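Local coordinates for lipoprotein (Mycoplasma mycoides subsp. capri, PDB 7ADK) that probably cleaves proteins at the mycoplasma cell surface, as a lipoprotein carrying a peptidase region of the PA clan, the clan of chymotrypsin-like enzymes, at residues K238-P243 with D714-V719; T510-E515 with Y808-G813; S518-L523 with F741-E746. All blocks are in the same frame, centred on the assembly; numbering follows the deposited sequence.

Contact 1: K238-P243 with D714-V719; sequences KGFTLP and DAFITV
Phe240 is the first residue of 238-243 to meet the short helix of 714-719, and it makes two contacts there. Its CB points toward that helix, and the ring turns beside the backbone N, with CG anti to the carbonyl carbon (chi1 -81°). Phe240 CZ then lies 3.8 Å from Ile717 CD1, the two side chains crossing at about a right angle. One side of the same ring comes up to Phe716: CD2 of Phe240 lies near the plane of the Phe716 ring, at its edge, 4.3 Å from Phe716 CE2. The backbone behind Phe240 pairs with Ser525, and Tyr803 meets its ring.

The contact fastens an irregular loop, which follows helix 220-226, onto the weakly bonded helix 715-719 of the peptidase region. That helix follows directly on strand 712-714, an antiparallel neighbour of strand 737-747. Asp714 is its N-cap, although the capping bond from Phe716 N to Asp714 OD1 is weak at 3.4 Å. Thr718 OG1 donates to Asp714 O at 2.8 Å, a second tie across the helix start, while Asp714 OD2 is held by the hydroxyls of Tyr796 and Tyr803.

Two residues beyond Phe240, Leu242 also faces the helix. With CG anti to the backbone N (chi1 175°), its CD1 methyl reaches the far end of the Phe716 ring, 3.7 Å from Phe716 CZ and 3.8 Å from Phe716 CE1. Here too the side chains are roughly perpendicular, and Leu242 touches Phe741 of strand 737-747 as well.

Contact 2: T510-E515 with Y808-G813; sequences TDFINE and YDLIYG
A type I beta turn from Asp511 to Asn514 presents Phe512 and Ile513 to Tyr808 and Leu810, where strand 807-809 runs out into a loop. Phe512 and Tyr808 form a T-shaped, edge-to-face pair: the edge of Phe512 is directed at the face of Tyr808, with ring centroids 4.7 Å apart and planes at 58°. Phe512 CE1 does the touching, standing 3.5 Å above the Tyr808 plane and over its centre. In both residues CG lies between the backbone N and the carbonyl carbon (chi1 66° in Phe512, 70° in Tyr808), which turns each ring toward the other. Leu810 CD2 lies over one face of Phe512, 4.4 Å from Phe512 CE2. From the next turn position Ile513 CD1 sits oblique to the Tyr808 ring, 4.2 Å from Tyr808 CB, the two side chains nearly perpendicular.

Each segment is braced from within. Asn514 ND2 donates to Asp511 OD2 at 2.8 Å, closing the turn with side chains as well as backbone. Asp809 OD1 takes Ile811 N nearly along its C-O bond (an Asx turn) and Tyr812 N from above the carboxylate plane, both at 2.9 Å, together an Asx motif just past the strand.

Tyr808 OH accepts from Leu745 N of strand 737-747, and Asp809 OD2 forms a salt bridge with Arg790. Strand 807-809 pairs antiparallel with strand 783-792, while Ile513 leans on Tyr743 and the turn joins strand 535-537 through Asp511 and Ile536.

Contact 3: S518-L523 with F741-E746; sequences SPLKLL and FNYGLE
Leu520 and Tyr743 lie alongside each other, pointing oppositely, while their neighbours Lys521 and Phe741 are nearly perpendicular. These two pairs lay the loop between strands 503-507 and 535-537, including its short 3-10 turn 521-523, against strand 737-747. That strand belongs to a mixed sheet that includes strands 535-537 and 783-792, probably part of one of the two beta barrels expected of the PA clan.

Leu520 has its CB directed at the strand, and its CD2 methyl comes obliquely onto one side of the Tyr743 ring, 3.3 Å from Tyr743 CD1 and 3.5 Å from Tyr743 CE1. Tyr743 extends to meet it with CG anti to the backbone N (chi1 175°). Leu520 also touches Phe716 of helix 715-719, Ile536 of strand 535-537 and Tyr803 of a loop.

Lys521 contributes its aliphatic part. The chain is bent at chi2, chi3 and chi4, and the bends bring CD obliquely up to the ring, 4.1 Å from Phe741 CD2, with CE the same 4.1 Å from Phe741 CE2. At the end of the chain NZ donates to the backbone oxygens of Tyr531 and Ala534. Tyr531 in turn packs edge-to-face with Phe741. Behind the leucine, the 3-10 turn is closed by Leu523 N donating to Leu520 O at 3.0 Å.

In the fold
The three contacts lie on the same side of the chain's centre, with contact 3 between the others: its centre is about 8 Å from that of contact 1 and 11 Å from that of contact 2, while contacts 1 and 2 have centres about 19 Å apart and do not touch. Contacts 1 and 3 join through Ala715 N and Gly744 O, 3.0 Å apart, and through Phe716 CZ packing on Leu520 CD1 at 3.4 Å. Contacts 2 and 3 both abut the mixed sheet and meet where Ile513 CG1 lies 3.5 Å from Tyr743 CE2. Both segments of contact 3 fall between those of contact 2 in sequence, whereas the segments of contact 1 alternate with those of each.

Contact 1: K238-P243 with D714-V719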
# COMPACT_ATOMS: atom_id res chain seq x y z
N LYS B 238 8.94 -51.80 17.48
CA LYS B 238 8.71 -51.54 16.06
C LYS B 238 7.40 -50.78 15.85
O LYS B 238 6.40 -51.07 16.51
CB LYS B 238 8.68 -52.92 15.36
CG LYS B 238 8.53 -52.96 13.84
CD LYS B 238 8.41 -54.43 13.38
CE LYS B 238 8.35 -54.61 11.87
NZ LYS B 238 9.66 -54.50 11.23
N GLY B 239 7.39 -49.87 14.87
CA GLY B 239 6.25 -49.09 14.38
C GLY B 239 6.36 -47.57 14.57
O GLY B 239 7.18 -47.08 15.34
N PHE B 240 5.48 -46.82 13.90
CA PHE B 240 5.28 -45.37 14.00
C PHE B 240 3.85 -44.98 14.34
O PHE B 240 2.90 -45.55 13.80
CB PHE B 240 5.59 -44.70 12.66
CG PHE B 240 7.00 -44.41 12.26
CD1 PHE B 240 8.02 -44.28 13.22
CD2 PHE B 240 7.26 -44.06 10.92
CE1 PHE B 240 9.26 -43.77 12.84
CE2 PHE B 240 8.51 -43.55 10.55
CZ PHE B 240 9.49 -43.38 11.53
N THR B 241 3.67 -43.92 15.11
CA THR B 241 2.37 -43.28 15.33
C THR B 241 2.34 -41.91 14.65
O THR B 241 3.08 -41.01 15.04
CB THR B 241 2.08 -43.14 16.83
OG1 THR B 241 2.09 -44.40 17.45
CG2 THR B 241 0.71 -42.54 17.09
N LEU B 242 1.45 -41.72 13.69
CA LEU B 242 1.18 -40.46 13.00
C LEU B 242 -0.09 -39.82 13.60
O LEU B 242 -1.12 -40.49 13.61
CB LEU B 242 1.05 -40.76 11.50
CG LEU B 242 0.65 -39.54 10.65
CD1 LEU B 242 1.48 -39.51 9.38
CD2 LEU B 242 -0.82 -39.59 10.25
N PRO B 243 -0.05 -38.60 14.15
CA PRO B 243 -1.15 -38.01 14.91
C PRO B 243 -2.10 -37.12 14.09
O PRO B 243 -1.70 -36.55 13.07
CB PRO B 243 -0.46 -37.18 15.98
CG PRO B 243 0.73 -36.65 15.21
CD PRO B 243 1.15 -37.81 14.33
N ASP B 714 13.01 -32.48 8.82
CA ASP B 714 12.55 -33.61 8.02
C ASP B 714 11.02 -33.59 8.11
O ASP B 714 10.44 -33.66 9.19
CB ASP B 714 13.18 -34.91 8.55
CG ASP B 714 12.66 -36.23 7.95
OD1 ASP B 714 11.67 -36.24 7.20
OD2 ASP B 714 13.24 -37.30 8.29
N ALA B 715 10.38 -33.38 6.96
CA ALA B 715 8.96 -33.09 6.91
C ALA B 715 8.10 -34.23 7.45
O ALA B 715 7.14 -33.95 8.15
CB ALA B 715 8.57 -32.78 5.48
N PHE B 716 8.39 -35.50 7.18
CA PHE B 716 7.46 -36.55 7.60
C PHE B 716 7.45 -36.74 9.12
O PHE B 716 6.37 -36.84 9.71
CB PHE B 716 7.70 -37.84 6.82
CG PHE B 716 6.65 -38.88 7.12
CD1 PHE B 716 5.39 -38.81 6.50
CD2 PHE B 716 6.89 -39.87 8.08
CE1 PHE B 716 4.37 -39.71 6.85
CE2 PHE B 716 5.87 -40.78 8.44
CZ PHE B 716 4.61 -40.68 7.84
N ILE B 717 8.60 -36.66 9.79
CA ILE B 717 8.69 -36.75 11.26
C ILE B 717 8.10 -35.51 11.97
O ILE B 717 7.89 -35.57 13.18
CB ILE B 717 10.15 -37.06 11.68
CG1 ILE B 717 10.67 -38.37 11.05
CG2 ILE B 717 10.38 -37.10 13.20
CD1 ILE B 717 9.93 -39.64 11.47
N THR B 718 7.76 -34.43 11.26
CA THR B 718 7.52 -33.11 11.87
C THR B 718 6.24 -32.41 11.38
O THR B 718 5.50 -31.83 12.17
CB THR B 718 8.74 -32.20 11.62
OG1 THR B 718 9.95 -32.89 11.80
CG2 THR B 718 8.74 -31.01 12.49
N VAL B 719 5.98 -32.46 10.08
CA VAL B 719 5.02 -31.64 9.31
C VAL B 719 4.34 -32.50 8.23
O VAL B 719 4.15 -32.07 7.10
CB VAL B 719 5.70 -30.37 8.71
CG1 VAL B 719 4.69 -29.31 8.30
CG2 VAL B 719 6.64 -29.67 9.68

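Contact 2: T510-E515 with Y808-G813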
# COMPACT_ATOMS: atom_id res chain seq x y z
N THR B 510 5.50 -36.68 -6.78
CA THR B 510 4.70 -37.64 -6.02
C THR B 510 5.40 -38.98 -5.92
O THR B 510 5.88 -39.53 -6.91
CB THR B 510 3.31 -37.84 -6.63
OG1 THR B 510 3.40 -38.07 -8.03
CG2 THR B 510 2.40 -36.66 -6.38
N ASP B 511 5.46 -39.53 -4.71
CA ASP B 511 5.87 -40.91 -4.43
C ASP B 511 7.25 -41.30 -4.98
O ASP B 511 7.54 -42.44 -5.33
CB ASP B 511 4.73 -41.86 -4.80
CG ASP B 511 4.61 -43.06 -3.86
OD1 ASP B 511 5.11 -43.03 -2.73
OD2 ASP B 511 3.99 -44.05 -4.26
N PHE B 512 8.15 -40.32 -4.99
CA PHE B 512 9.49 -40.38 -5.59
C PHE B 512 10.52 -41.26 -4.87
O PHE B 512 11.63 -41.43 -5.38
CB PHE B 512 10.00 -38.95 -5.76
CG PHE B 512 10.24 -38.22 -4.46
CD1 PHE B 512 11.47 -38.34 -3.79
CD2 PHE B 512 9.23 -37.42 -3.91
CE1 PHE B 512 11.69 -37.63 -2.61
CE2 PHE B 512 9.44 -36.72 -2.72
CZ PHE B 512 10.68 -36.82 -2.07
N ILE B 513 10.18 -41.83 -3.71
CA ILE B 513 11.01 -42.79 -2.95
C ILE B 513 10.60 -44.26 -3.20
O ILE B 513 11.34 -45.17 -2.83
CB ILE B 513 10.93 -42.42 -1.44
CG1 ILE B 513 11.51 -41.03 -1.15
CG2 ILE B 513 11.62 -43.41 -0.50
CD1 ILE B 513 12.96 -40.78 -1.58
N ASN B 514 9.43 -44.52 -3.81
CA ASN B 514 8.73 -45.81 -3.77
C ASN B 514 9.30 -46.95 -4.66
O ASN B 514 8.57 -47.66 -5.35
CB ASN B 514 7.22 -45.56 -3.93
CG ASN B 514 6.32 -46.64 -3.34
OD1 ASN B 514 6.77 -47.63 -2.79
ND2 ASN B 514 5.02 -46.48 -3.41
N GLU B 515 10.62 -47.12 -4.65
CA GLU B 515 11.27 -48.41 -4.89
C GLU B 515 11.19 -49.23 -3.59
O GLU B 515 11.08 -48.66 -2.52
CB GLU B 515 12.72 -48.23 -5.38
CG GLU B 515 13.43 -49.57 -5.65
CD GLU B 515 14.76 -49.46 -6.40
OE1 GLU B 515 15.59 -48.58 -6.10
OE2 GLU B 515 15.02 -50.32 -7.28
N TYR B 808 18.09 -38.34 -2.13
CA TYR B 808 17.39 -38.12 -3.37
C TYR B 808 17.80 -36.80 -4.03
O TYR B 808 18.18 -35.84 -3.36
CB TYR B 808 15.87 -38.18 -3.13
CG TYR B 808 15.24 -37.05 -2.33
CD1 TYR B 808 15.02 -37.18 -0.95
CD2 TYR B 808 14.83 -35.89 -3.00
CE1 TYR B 808 14.43 -36.13 -0.24
CE2 TYR B 808 14.25 -34.83 -2.28
CZ TYR B 808 14.06 -34.94 -0.90
OH TYR B 808 13.56 -33.90 -0.19
N ASP B 809 17.64 -36.71 -5.34
CA ASP B 809 17.64 -35.46 -6.08
C ASP B 809 16.48 -35.50 -7.08
O ASP B 809 16.44 -36.37 -7.95
CB ASP B 809 19.01 -35.27 -6.73
CG ASP B 809 19.20 -33.92 -7.41
OD1 ASP B 809 18.21 -33.38 -7.96
OD2 ASP B 809 20.34 -33.43 -7.41
N LEU B 810 15.51 -34.60 -6.94
CA LEU B 810 14.31 -34.57 -7.78
C LEU B 810 14.43 -33.68 -9.03
O LEU B 810 13.49 -33.60 -9.81
CB LEU B 810 13.02 -34.47 -6.94
CG LEU B 810 12.92 -33.43 -5.83
CD1 LEU B 810 12.94 -32.04 -6.41
CD2 LEU B 810 11.66 -33.64 -5.02
N ILE B 811 15.62 -33.13 -9.30
CA ILE B 811 15.99 -32.50 -10.58
C ILE B 811 16.88 -33.44 -11.41
O ILE B 811 16.61 -33.64 -12.59
CB ILE B 811 16.65 -31.13 -10.32
CG1 ILE B 811 15.75 -30.17 -9.52
CG2 ILE B 811 17.14 -30.46 -11.61
CD1 ILE B 811 14.52 -29.66 -10.23
N TYR B 812 17.90 -34.06 -10.81
CA TYR B 812 18.87 -34.91 -11.53
C TYR B 812 18.63 -36.43 -11.40
O TYR B 812 19.08 -37.17 -12.27
CB TYR B 812 20.30 -34.55 -11.13
CG TYR B 812 20.78 -33.20 -11.63
CD1 TYR B 812 21.41 -33.10 -12.88
CD2 TYR B 812 20.58 -32.05 -10.85
CE1 TYR B 812 21.86 -31.85 -13.34
CE2 TYR B 812 21.03 -30.80 -11.31
CZ TYR B 812 21.68 -30.70 -12.55
OH TYR B 812 22.16 -29.52 -12.99
N GLY B 813 17.92 -36.89 -10.37
CA GLY B 813 17.72 -38.31 -10.08
C GLY B 813 18.96 -39.01 -9.52
O GLY B 813 19.96 -38.39 -9.19

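Contact 3: S518-L523 with F741-E746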
# COMPACT_ATOMS: atom_id res chain seq x y z
N SER B 518 13.02 -48.78 0.63
CA SER B 518 13.19 -47.35 0.93
C SER B 518 11.98 -46.55 1.49
O SER B 518 12.26 -45.48 2.04
CB SER B 518 13.72 -46.65 -0.32
OG SER B 518 15.00 -47.12 -0.65
N PRO B 519 10.69 -46.95 1.37
CA PRO B 519 9.54 -46.14 1.81
C PRO B 519 9.43 -45.94 3.33
O PRO B 519 10.24 -46.41 4.11
CB PRO B 519 8.29 -46.84 1.28
CG PRO B 519 8.79 -47.73 0.16
CD PRO B 519 10.18 -48.10 0.64
N LEU B 520 8.36 -45.25 3.74
CA LEU B 520 7.99 -45.09 5.15
C LEU B 520 6.60 -45.59 5.52
O LEU B 520 6.36 -45.85 6.70
CB LEU B 520 8.23 -43.64 5.55
CG LEU B 520 7.40 -42.58 4.80
CD1 LEU B 520 5.97 -42.47 5.29
CD2 LEU B 520 8.09 -41.25 4.98
N LYS B 521 5.67 -45.80 4.58
CA LYS B 521 4.27 -46.16 4.89
C LYS B 521 4.11 -47.54 5.55
O LYS B 521 3.31 -47.71 6.46
CB LYS B 521 3.43 -46.07 3.61
CG LYS B 521 3.06 -44.64 3.18
CD LYS B 521 2.15 -43.86 4.14
CE LYS B 521 0.94 -44.61 4.71
NZ LYS B 521 0.01 -45.15 3.68
N LEU B 522 4.94 -48.51 5.16
CA LEU B 522 5.05 -49.83 5.79
C LEU B 522 5.54 -49.80 7.26
O LEU B 522 5.55 -50.83 7.93
CB LEU B 522 5.91 -50.74 4.89
CG LEU B 522 7.40 -50.35 4.80
CD1 LEU B 522 8.30 -51.25 5.64
CD2 LEU B 522 7.91 -50.45 3.36
N LEU B 523 5.95 -48.62 7.77
CA LEU B 523 6.37 -48.39 9.16
C LEU B 523 5.26 -47.85 10.07
O LEU B 523 5.44 -47.83 11.28
CB LEU B 523 7.62 -47.48 9.19
CG LEU B 523 8.75 -47.86 8.22
CD1 LEU B 523 9.89 -46.85 8.30
CD2 LEU B 523 9.31 -49.25 8.49
N PHE B 741 0.99 -37.71 2.19
CA PHE B 741 1.65 -36.98 3.28
C PHE B 741 2.84 -36.15 2.77
O PHE B 741 3.57 -36.58 1.88
CB PHE B 741 2.17 -37.95 4.33
CG PHE B 741 1.10 -38.70 5.07
CD1 PHE B 741 0.36 -38.05 6.07
CD2 PHE B 741 0.82 -40.04 4.75
CE1 PHE B 741 -0.64 -38.73 6.76
CE2 PHE B 741 -0.18 -40.72 5.45
CZ PHE B 741 -0.90 -40.08 6.46
N ASN B 742 3.11 -35.01 3.40
CA ASN B 742 4.31 -34.22 3.15
C ASN B 742 5.58 -34.96 3.64
O ASN B 742 5.65 -35.45 4.76
CB ASN B 742 4.17 -32.85 3.82
CG ASN B 742 3.57 -31.77 2.95
OD1 ASN B 742 4.27 -30.92 2.43
ND2 ASN B 742 2.28 -31.71 2.80
N TYR B 743 6.61 -35.01 2.80
CA TYR B 743 7.86 -35.72 2.98
C TYR B 743 9.07 -34.97 2.39
O TYR B 743 8.94 -34.16 1.47
CB TYR B 743 7.70 -37.11 2.34
CG TYR B 743 8.97 -37.93 2.34
CD1 TYR B 743 9.39 -38.60 3.50
CD2 TYR B 743 9.80 -37.93 1.21
CE1 TYR B 743 10.61 -39.28 3.53
CE2 TYR B 743 11.04 -38.58 1.25
CZ TYR B 743 11.43 -39.28 2.40
OH TYR B 743 12.58 -39.99 2.38
N GLY B 744 10.27 -35.28 2.87
CA GLY B 744 11.55 -34.80 2.35
C GLY B 744 12.32 -33.89 3.30
O GLY B 744 11.86 -33.58 4.40
N LEU B 745 13.51 -33.46 2.89
CA LEU B 745 14.30 -32.45 3.60
C LEU B 745 13.65 -31.08 3.38
O LEU B 745 13.33 -30.74 2.24
CB LEU B 745 15.75 -32.50 3.10
CG LEU B 745 16.68 -31.41 3.68
CD1 LEU B 745 16.86 -31.54 5.17
CD2 LEU B 745 18.05 -31.51 3.03
N GLU B 746 13.48 -30.29 4.43
CA GLU B 746 12.86 -28.97 4.34
C GLU B 746 13.56 -27.92 5.20
O GLU B 746 14.28 -28.22 6.15
CB GLU B 746 11.36 -29.04 4.63
CG GLU B 746 10.59 -29.88 3.61
CD GLU B 746 9.07 -29.68 3.59
OE1 GLU B 746 8.51 -28.94 4.42
OE2 GLU B 746 8.41 -30.31 2.74